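Local coordinates for protein latent form of PPO4 Tyrosinase (Agaricus bisporus var. bisporus H97, PDB 4OUA) that catalyses the copper-dependent o-hydroxylation of monophenols and the oxidation of the resulting o-diphenols to o-quinones, the first step toward melanin, at residues K218-L223 and D395-T400; A227-F232 and G298-Q303; T413-W418 and V471-V476. All blocks are in the same frame, centred on the assembly; numbering follows the deposited sequence.

Interaction 1 (K218-L223 and D395-T400); sequences KTYNML and DFKGVT
Lys397, preceded by a Phe396 whose ring turns away to Leu407 and Met409 of strand 407-419, makes most of the contact with Tyr220. Its carbonyl oxygen, Lys397 O, sits 3.5 Å above one face of the Tyr220 ring, offset toward the rim, and Lys397 CA approaches Tyr220 CE2 to 3.6 Å. The lysine chain then bends at chi2 (-60°), which lays Lys397 CD alongside the same ring carbon, Tyr220 CE2, at 3.8 Å. Farther out it crosses the Asn221 side chain at about a right angle, and its ammonium group forms a salt bridge with Asp411. Gly398 follows with its amide, Gly398 N, 3.5 Å from Tyr220 OH but too poorly angled for a hydrogen bond; the hydroxyl bonds instead to Asp374. The tyrosine reaches this position because its CG is anti to the backbone N (chi1 179°), sending the ring out from helix 212-224. A leucine in place of this tyrosine would probably leave the Asp374 carboxylate without its hydroxyl mate and open a gap beside the Lys397 backbone. The contact thus joins the C-terminal part of helix 388-397 to helix 212-224, which also packs through Thr219 and Met222 on helices 246-258 and 277-295, the pair supplying three copper-binding histidines in the helical bundle that holds the type-3 copper centre of tyrosinases.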
# COMPACT_ATOMS: atom_id res chain seq x y z
N LYS B 218 -4.09 9.12 6.37
CA LYS B 218 -4.59 8.40 5.20
C LYS B 218 -4.95 6.96 5.53
O LYS B 218 -5.98 6.45 5.08
CB LYS B 218 -3.56 8.42 4.07
CG LYS B 218 -3.43 9.76 3.34
CD LYS B 218 -2.64 9.60 2.05
CE LYS B 218 -2.63 10.88 1.24
NZ LYS B 218 -2.03 10.66 -0.11
N THR B 219 -4.11 6.31 6.33
CA THR B 219 -4.33 4.92 6.70
C THR B 219 -5.54 4.76 7.61
O THR B 219 -6.32 3.81 7.46
CB THR B 219 -3.09 4.33 7.39
OG1 THR B 219 -1.99 4.32 6.48
CG2 THR B 219 -3.36 2.91 7.86
N TYR B 220 -5.70 5.68 8.55
CA TYR B 220 -6.82 5.64 9.47
C TYR B 220 -8.15 5.80 8.74
O TYR B 220 -9.03 4.94 8.83
CB TYR B 220 -6.68 6.72 10.55
CG TYR B 220 -7.82 6.75 11.53
CD1 TYR B 220 -7.85 5.90 12.63
CD2 TYR B 220 -8.88 7.64 11.38
CE1 TYR B 220 -8.89 5.93 13.54
CE2 TYR B 220 -9.93 7.68 12.28
CZ TYR B 220 -9.92 6.82 13.36
OH TYR B 220 -10.96 6.85 14.26
N ASN B 221 -8.30 6.90 8.02
CA ASN B 221 -9.53 7.19 7.29
C ASN B 221 -9.83 6.15 6.22
O ASN B 221 -10.99 5.94 5.85
CB ASN B 221 -9.45 8.58 6.65
CG ASN B 221 -9.47 9.69 7.68
OD1 ASN B 221 -8.42 10.15 8.13
ND2 ASN B 221 -10.66 10.13 8.06
N MET B 222 -8.79 5.49 5.72
CA MET B 222 -8.94 4.47 4.70
C MET B 222 -9.57 3.21 5.29
O MET B 222 -10.47 2.61 4.68
CB MET B 222 -7.59 4.14 4.07
CG MET B 222 -7.60 3.02 3.04
SD MET B 222 -7.48 1.38 3.78
CE MET B 222 -5.92 1.52 4.65
N LEU B 223 -9.11 2.80 6.46
CA LEU B 223 -9.58 1.58 7.10
C LEU B 223 -11.00 1.70 7.64
O LEU B 223 -11.78 0.76 7.55
CB LEU B 223 -8.63 1.18 8.24
CG LEU B 223 -7.27 0.61 7.84
CD1 LEU B 223 -6.34 0.58 9.04
CD2 LEU B 223 -7.43 -0.78 7.25
N ASP B 395 -12.27 12.94 19.04
CA ASP B 395 -13.54 12.25 19.27
C ASP B 395 -14.07 11.65 17.96
O ASP B 395 -14.82 10.68 17.97
CB ASP B 395 -14.57 13.19 19.88
CG ASP B 395 -14.25 13.57 21.31
OD1 ASP B 395 -13.62 12.75 22.02
OD2 ASP B 395 -14.62 14.69 21.73
N PHE B 396 -13.67 12.25 16.84
CA PHE B 396 -14.13 11.81 15.53
C PHE B 396 -13.11 10.90 14.85
O PHE B 396 -13.48 10.02 14.07
CB PHE B 396 -14.42 13.01 14.63
CG PHE B 396 -15.69 13.73 14.98
CD1 PHE B 396 -16.87 13.45 14.31
CD2 PHE B 396 -15.71 14.69 15.99
CE1 PHE B 396 -18.04 14.11 14.63
CE2 PHE B 396 -16.88 15.35 16.31
CZ PHE B 396 -18.05 15.06 15.63
N LYS B 397 -11.83 11.11 15.14
CA LYS B 397 -10.76 10.36 14.50
C LYS B 397 -9.85 9.68 15.51
O LYS B 397 -8.65 9.50 15.26
CB LYS B 397 -9.94 11.28 13.59
CG LYS B 397 -10.77 12.03 12.56
CD LYS B 397 -11.51 11.07 11.64
CE LYS B 397 -12.38 11.82 10.64
NZ LYS B 397 -11.57 12.72 9.76
N GLY B 398 -10.41 9.31 16.66
CA GLY B 398 -9.65 8.63 17.70
C GLY B 398 -10.57 8.03 18.76
O GLY B 398 -11.74 7.79 18.50
N VAL B 399 -10.02 7.80 19.95
CA VAL B 399 -10.82 7.30 21.06
C VAL B 399 -11.84 8.35 21.49
O VAL B 399 -11.49 9.50 21.74
CB VAL B 399 -9.95 6.91 22.27
CG1 VAL B 399 -9.03 8.06 22.66
CG2 VAL B 399 -10.82 6.48 23.44
N THR B 400 -13.11 7.95 21.56
CA THR B 400 -14.19 8.88 21.88
C THR B 400 -14.66 8.77 23.32
O THR B 400 -15.02 7.68 23.78
CB THR B 400 -15.41 8.67 20.96
OG1 THR B 400 -15.06 9.02 19.61
CG2 THR B 400 -16.57 9.55 21.42

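Interaction 2 (A227-F232 and G298-Q303); sequences ANWEAF and GVWVTQ. With NA (sodium ion), chain K.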
# COMPACT_ATOMS: atom_id res chain seq x y z
N ALA B 227 -17.23 1.90 3.36
CA ALA B 227 -18.32 0.99 3.71
C ALA B 227 -18.73 0.06 2.57
O ALA B 227 -19.55 -0.84 2.77
CB ALA B 227 -19.52 1.79 4.19
N ASN B 228 -18.17 0.28 1.39
CA ASN B 228 -18.45 -0.60 0.25
C ASN B 228 -17.17 -0.95 -0.50
O ASN B 228 -16.14 -0.29 -0.35
CB ASN B 228 -19.46 0.05 -0.69
CG ASN B 228 -18.94 1.30 -1.35
OD1 ASN B 228 -18.26 1.25 -2.38
ND2 ASN B 228 -19.26 2.45 -0.77
N TRP B 229 -17.23 -2.00 -1.32
CA TRP B 229 -16.05 -2.53 -1.98
C TRP B 229 -15.43 -1.55 -2.97
O TRP B 229 -14.21 -1.43 -3.05
CB TRP B 229 -16.38 -3.84 -2.68
CG TRP B 229 -15.16 -4.55 -3.20
CD1 TRP B 229 -14.71 -4.58 -4.48
CD2 TRP B 229 -14.23 -5.33 -2.43
NE1 TRP B 229 -13.56 -5.33 -4.57
CE2 TRP B 229 -13.25 -5.80 -3.32
CE3 TRP B 229 -14.14 -5.67 -1.07
CZ2 TRP B 229 -12.18 -6.60 -2.90
CZ3 TRP B 229 -13.08 -6.46 -0.66
CH2 TRP B 229 -12.12 -6.91 -1.57
N GLU B 230 -16.27 -0.86 -3.74
CA GLU B 230 -15.78 0.05 -4.77
C GLU B 230 -14.97 1.21 -4.20
O GLU B 230 -14.01 1.68 -4.82
CB GLU B 230 -16.95 0.60 -5.59
CG GLU B 230 -17.45 -0.35 -6.68
CD GLU B 230 -16.47 -0.48 -7.83
OE1 GLU B 230 -15.50 0.30 -7.88
OE2 GLU B 230 -16.68 -1.36 -8.69
N ALA B 231 -15.35 1.67 -3.01
CA ALA B 231 -14.68 2.80 -2.38
C ALA B 231 -13.40 2.38 -1.67
O ALA B 231 -12.53 3.21 -1.40
CB ALA B 231 -15.63 3.48 -1.41
N PHE B 232 -13.29 1.09 -1.37
CA PHE B 232 -12.18 0.57 -0.59
C PHE B 232 -11.14 -0.17 -1.44
O PHE B 232 -9.96 -0.19 -1.11
CB PHE B 232 -12.70 -0.36 0.51
CG PHE B 232 -11.62 -1.16 1.19
CD1 PHE B 232 -10.92 -0.62 2.26
CD2 PHE B 232 -11.31 -2.44 0.78
CE1 PHE B 232 -9.93 -1.34 2.89
CE2 PHE B 232 -10.33 -3.17 1.41
CZ PHE B 232 -9.63 -2.62 2.47
N GLY B 298 -18.89 -9.30 5.94
CA GLY B 298 -19.98 -9.50 5.00
C GLY B 298 -19.77 -8.71 3.72
O GLY B 298 -20.28 -9.09 2.66
N VAL B 299 -19.04 -7.61 3.82
CA VAL B 299 -18.70 -6.81 2.65
C VAL B 299 -17.50 -7.42 1.93
O VAL B 299 -16.42 -7.55 2.50
CB VAL B 299 -18.38 -5.36 3.03
CG1 VAL B 299 -18.21 -4.51 1.77
CG2 VAL B 299 -19.47 -4.79 3.91
N TRP B 300 -17.69 -7.79 0.66
CA TRP B 300 -16.63 -8.42 -0.11
C TRP B 300 -16.64 -7.92 -1.55
O TRP B 300 -17.19 -6.86 -1.85
CB TRP B 300 -16.76 -9.94 -0.05
CG TRP B 300 -15.47 -10.67 -0.29
CD1 TRP B 300 -15.25 -11.70 -1.16
CD2 TRP B 300 -14.21 -10.42 0.35
NE1 TRP B 300 -13.94 -12.11 -1.10
CE2 TRP B 300 -13.28 -11.34 -0.18
CE3 TRP B 300 -13.78 -9.51 1.32
CZ2 TRP B 300 -11.95 -11.37 0.23
CZ3 TRP B 300 -12.46 -9.54 1.72
CH2 TRP B 300 -11.56 -10.47 1.18
N VAL B 301 -16.05 -8.70 -2.45
CA VAL B 301 -15.89 -8.29 -3.85
C VAL B 301 -17.22 -8.09 -4.56
O VAL B 301 -18.10 -8.94 -4.52
CB VAL B 301 -15.07 -9.33 -4.64
CG1 VAL B 301 -14.84 -8.84 -6.06
CG2 VAL B 301 -13.74 -9.59 -3.94
N THR B 302 -17.35 -6.94 -5.22
CA THR B 302 -18.51 -6.65 -6.05
C THR B 302 -18.12 -6.74 -7.52
O THR B 302 -16.93 -6.78 -7.84
CB THR B 302 -19.10 -5.26 -5.75
OG1 THR B 302 -18.15 -4.25 -6.12
CG2 THR B 302 -19.43 -5.13 -4.27
N GLN B 303 -19.10 -6.75 -8.41
CA GLN B 303 -18.81 -6.86 -9.83
C GLN B 303 -18.26 -5.55 -10.38
O GLN B 303 -18.71 -4.46 -10.00
CB GLN B 303 -20.06 -7.28 -10.61
CG GLN B 303 -19.80 -7.57 -12.08
CD GLN B 303 -20.77 -8.57 -12.66
OE1 GLN B 303 -21.51 -9.23 -11.93
NE2 GLN B 303 -20.76 -8.70 -13.98
NA NA K . -12.98 3.41 -6.17
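Trp229 lays one face of its indole against the backbone of Trp300 and Val301. Val301 CA stands 3.6 Å from the centroid of the Trp229 five-membered ring and only 8° off the ring normal, a CH-pi contact, while Trp300 C covers the rim of the same face. The Val301 CG2 methyl touches Trp229 CZ2 at 3.5 Å and also lies over one face of the Trp300 ring, wedging where the two indoles converge. Those indoles lie side by side, their six-membered rings 5.1 Å apart between centroids and inclined at 57°, with Trp229 CZ3 and Trp300 CE3 3.7 Å apart. Each indole N-H is satisfied by a backbone carbonyl, that of Val84 for Trp229 and that of Ser338 for Trp300. At the root of Trp229, Thr302 CG2 meets Trp229 CB at 3.7 Å; earlier in the loop, Val299 CG1 packs against the backbone of Ala227 to Trp229. The Trp229 indole swings out opposite its own amide nitrogen (chi1 -171°), toward the 298-303 loop. Asn228 is the N-cap of its helix: Ala231 N donates to Asn228 OD1 over 3.0 Å, from above the carbonyl plane. Glu230 O binds a sodium ion at 2.4 Å, together with Gly236 O. The tryptophans also rest on Pro87 and Thr88 of helix 86-109, which carries the copper ligand His90; the Trp229 side chain remains about 13 Å from bound copper, beyond the first shell of the type-3 centre.

Interaction 3 (T413-W418 and V471-V476); sequences TIQASW and VQEGFV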
# COMPACT_ATOMS: atom_id res chain seq x y z
N THR B 413 -11.04 17.60 3.83
CA THR B 413 -10.07 16.83 3.06
C THR B 413 -9.84 17.46 1.70
O THR B 413 -10.75 18.05 1.12
CB THR B 413 -10.51 15.38 2.87
OG1 THR B 413 -9.42 14.61 2.34
CG2 THR B 413 -11.69 15.30 1.92
N ILE B 414 -8.62 17.34 1.18
CA ILE B 414 -8.31 17.82 -0.16
C ILE B 414 -8.70 16.77 -1.19
O ILE B 414 -7.98 15.79 -1.39
CB ILE B 414 -6.83 18.18 -0.31
CG1 ILE B 414 -6.48 19.38 0.56
CG2 ILE B 414 -6.50 18.47 -1.77
CD1 ILE B 414 -5.05 19.86 0.40
N GLN B 415 -9.84 16.98 -1.84
CA GLN B 415 -10.33 16.05 -2.83
C GLN B 415 -9.68 16.33 -4.18
O GLN B 415 -9.71 17.46 -4.67
CB GLN B 415 -11.86 16.14 -2.94
CG GLN B 415 -12.56 14.81 -3.20
CD GLN B 415 -12.37 14.31 -4.62
OE1 GLN B 415 -12.04 15.08 -5.53
NE2 GLN B 415 -12.60 13.02 -4.83
N ALA B 416 -9.08 15.31 -4.78
CA ALA B 416 -8.42 15.46 -6.06
C ALA B 416 -8.75 14.30 -7.00
O ALA B 416 -8.55 13.14 -6.66
CB ALA B 416 -6.91 15.57 -5.88
N SER B 417 -9.28 14.63 -8.17
CA SER B 417 -9.60 13.63 -9.17
C SER B 417 -9.02 14.03 -10.52
O SER B 417 -8.83 15.21 -10.80
CB SER B 417 -11.12 13.44 -9.28
OG SER B 417 -11.74 14.61 -9.79
N TRP B 418 -8.73 13.03 -11.34
CA TRP B 418 -8.13 13.27 -12.65
C TRP B 418 -8.28 12.03 -13.52
O TRP B 418 -8.47 10.92 -13.01
CB TRP B 418 -6.66 13.65 -12.51
CG TRP B 418 -5.83 12.56 -11.90
CD1 TRP B 418 -5.03 11.67 -12.57
CD2 TRP B 418 -5.74 12.22 -10.51
NE1 TRP B 418 -4.44 10.81 -11.67
CE2 TRP B 418 -4.86 11.13 -10.41
CE3 TRP B 418 -6.31 12.74 -9.35
CZ2 TRP B 418 -4.54 10.54 -9.19
CZ3 TRP B 418 -5.99 12.16 -8.13
CH2 TRP B 418 -5.11 11.07 -8.06
N VAL B 471 -11.59 7.75 -14.31
CA VAL B 471 -11.11 8.79 -13.40
C VAL B 471 -10.49 8.21 -12.13
O VAL B 471 -11.07 7.34 -11.48
CB VAL B 471 -12.24 9.75 -13.00
CG1 VAL B 471 -11.74 10.78 -12.00
CG2 VAL B 471 -12.81 10.44 -14.24
N GLN B 472 -9.30 8.69 -11.79
CA GLN B 472 -8.62 8.28 -10.57
C GLN B 472 -8.63 9.43 -9.57
O GLN B 472 -8.54 10.60 -9.95
CB GLN B 472 -7.18 7.84 -10.87
CG GLN B 472 -6.41 7.35 -9.66
CD GLN B 472 -5.00 6.91 -10.01
OE1 GLN B 472 -4.63 6.85 -11.18
NE2 GLN B 472 -4.20 6.62 -8.98
N GLU B 473 -8.75 9.10 -8.28
CA GLU B 473 -8.87 10.12 -7.25
C GLU B 473 -7.94 9.89 -6.06
O GLU B 473 -7.45 8.78 -5.85
CB GLU B 473 -10.32 10.20 -6.76
CG GLU B 473 -10.83 8.91 -6.14
CD GLU B 473 -12.26 9.03 -5.65
OE1 GLU B 473 -12.87 10.11 -5.83
OE2 GLU B 473 -12.78 8.05 -5.07
N GLY B 474 -7.70 10.95 -5.30
CA GLY B 474 -6.87 10.89 -4.11
C GLY B 474 -7.31 11.89 -3.07
O GLY B 474 -7.95 12.90 -3.40
N PHE B 475 -6.99 11.63 -1.81
CA PHE B 475 -7.42 12.50 -0.72
C PHE B 475 -6.27 12.90 0.20
O PHE B 475 -5.36 12.11 0.46
CB PHE B 475 -8.51 11.81 0.11
CG PHE B 475 -9.75 11.49 -0.67
CD1 PHE B 475 -10.83 12.35 -0.66
CD2 PHE B 475 -9.83 10.32 -1.41
CE1 PHE B 475 -11.98 12.05 -1.37
CE2 PHE B 475 -10.97 10.02 -2.13
CZ PHE B 475 -12.05 10.88 -2.11
N VAL B 476 -6.32 14.13 0.68
CA VAL B 476 -5.36 14.62 1.67
C VAL B 476 -6.10 15.37 2.77
O VAL B 476 -6.88 16.27 2.49
CB VAL B 476 -4.30 15.53 1.03
CG1 VAL B 476 -3.41 16.15 2.10
CG2 VAL B 476 -3.46 14.75 0.02
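Paired backbone hydrogen bonds join the strands at Ala416-Gly474 and Trp418-Gln472. Ala416 N donates to Gly474 O over 3.0 Å. In return, Gly474 N donates to Ala416 O over 2.7 Å. In both pairs each donor lies nearly along the C=O axis. At the far end Val476 N approaches Ile414 O from a tilted position, 3.1 Å away, and Thr413 OG1 adds a weak bond to Val476 O. Between these pairs lie the non-hydrogen-bonded Gln415-Phe475 and Ser417-Glu473. The ladder places 471-477 at the outer edge of a four-stranded antiparallel sheet in the C-terminal domain, with Glu473 OE2 reaching out to a hydrogen bond with Thr241. On the face bearing Trp418, that indole folds back across the neighbouring strand because its CG sits between the backbone N and the carbonyl carbon (chi1 63°). Gln472 O then lies 3.1 Å above the Trp418 ring plane, near the rim, and Gln472 CG runs alongside Trp418 CZ2 at 3.7 Å. Trp418 CZ3 lies 3.5 Å from Gly474 N, where the glycine brings no side chain against the indole. Ile414 CB and Val476 CB pack 3.9 Å apart on this face, against Phe431. On the other, Gln415 CG touches Phe475 CE1 at 3.4 Å, the amide turned 84° from the ring.

In the fold
The three interactions have centres about 19 Å apart from one another. Interaction 2 falls wholly within the chain interval spanned by interaction 1, and interaction 3 follows both. Helices 212-224 and 229-233 are consecutive, and Met222 SD of interaction 1 packs on Phe232 CE1 of interaction 2 at 3.8 Å. Helix 388-397 leads on to strand 407-419, which interaction 3 pairs with strand 471-477; Lys218 of helix 212-224 packs there on Phe475 and Val476. Interactions 2 and 3 come no closer than about 6 Å between nearest atoms. Helix 212-224, part of the copper-binding domain, thus meets the C-terminal sheet through Lys218, consistent with a latent enzyme whose C-terminal domain lies against its catalytic domain.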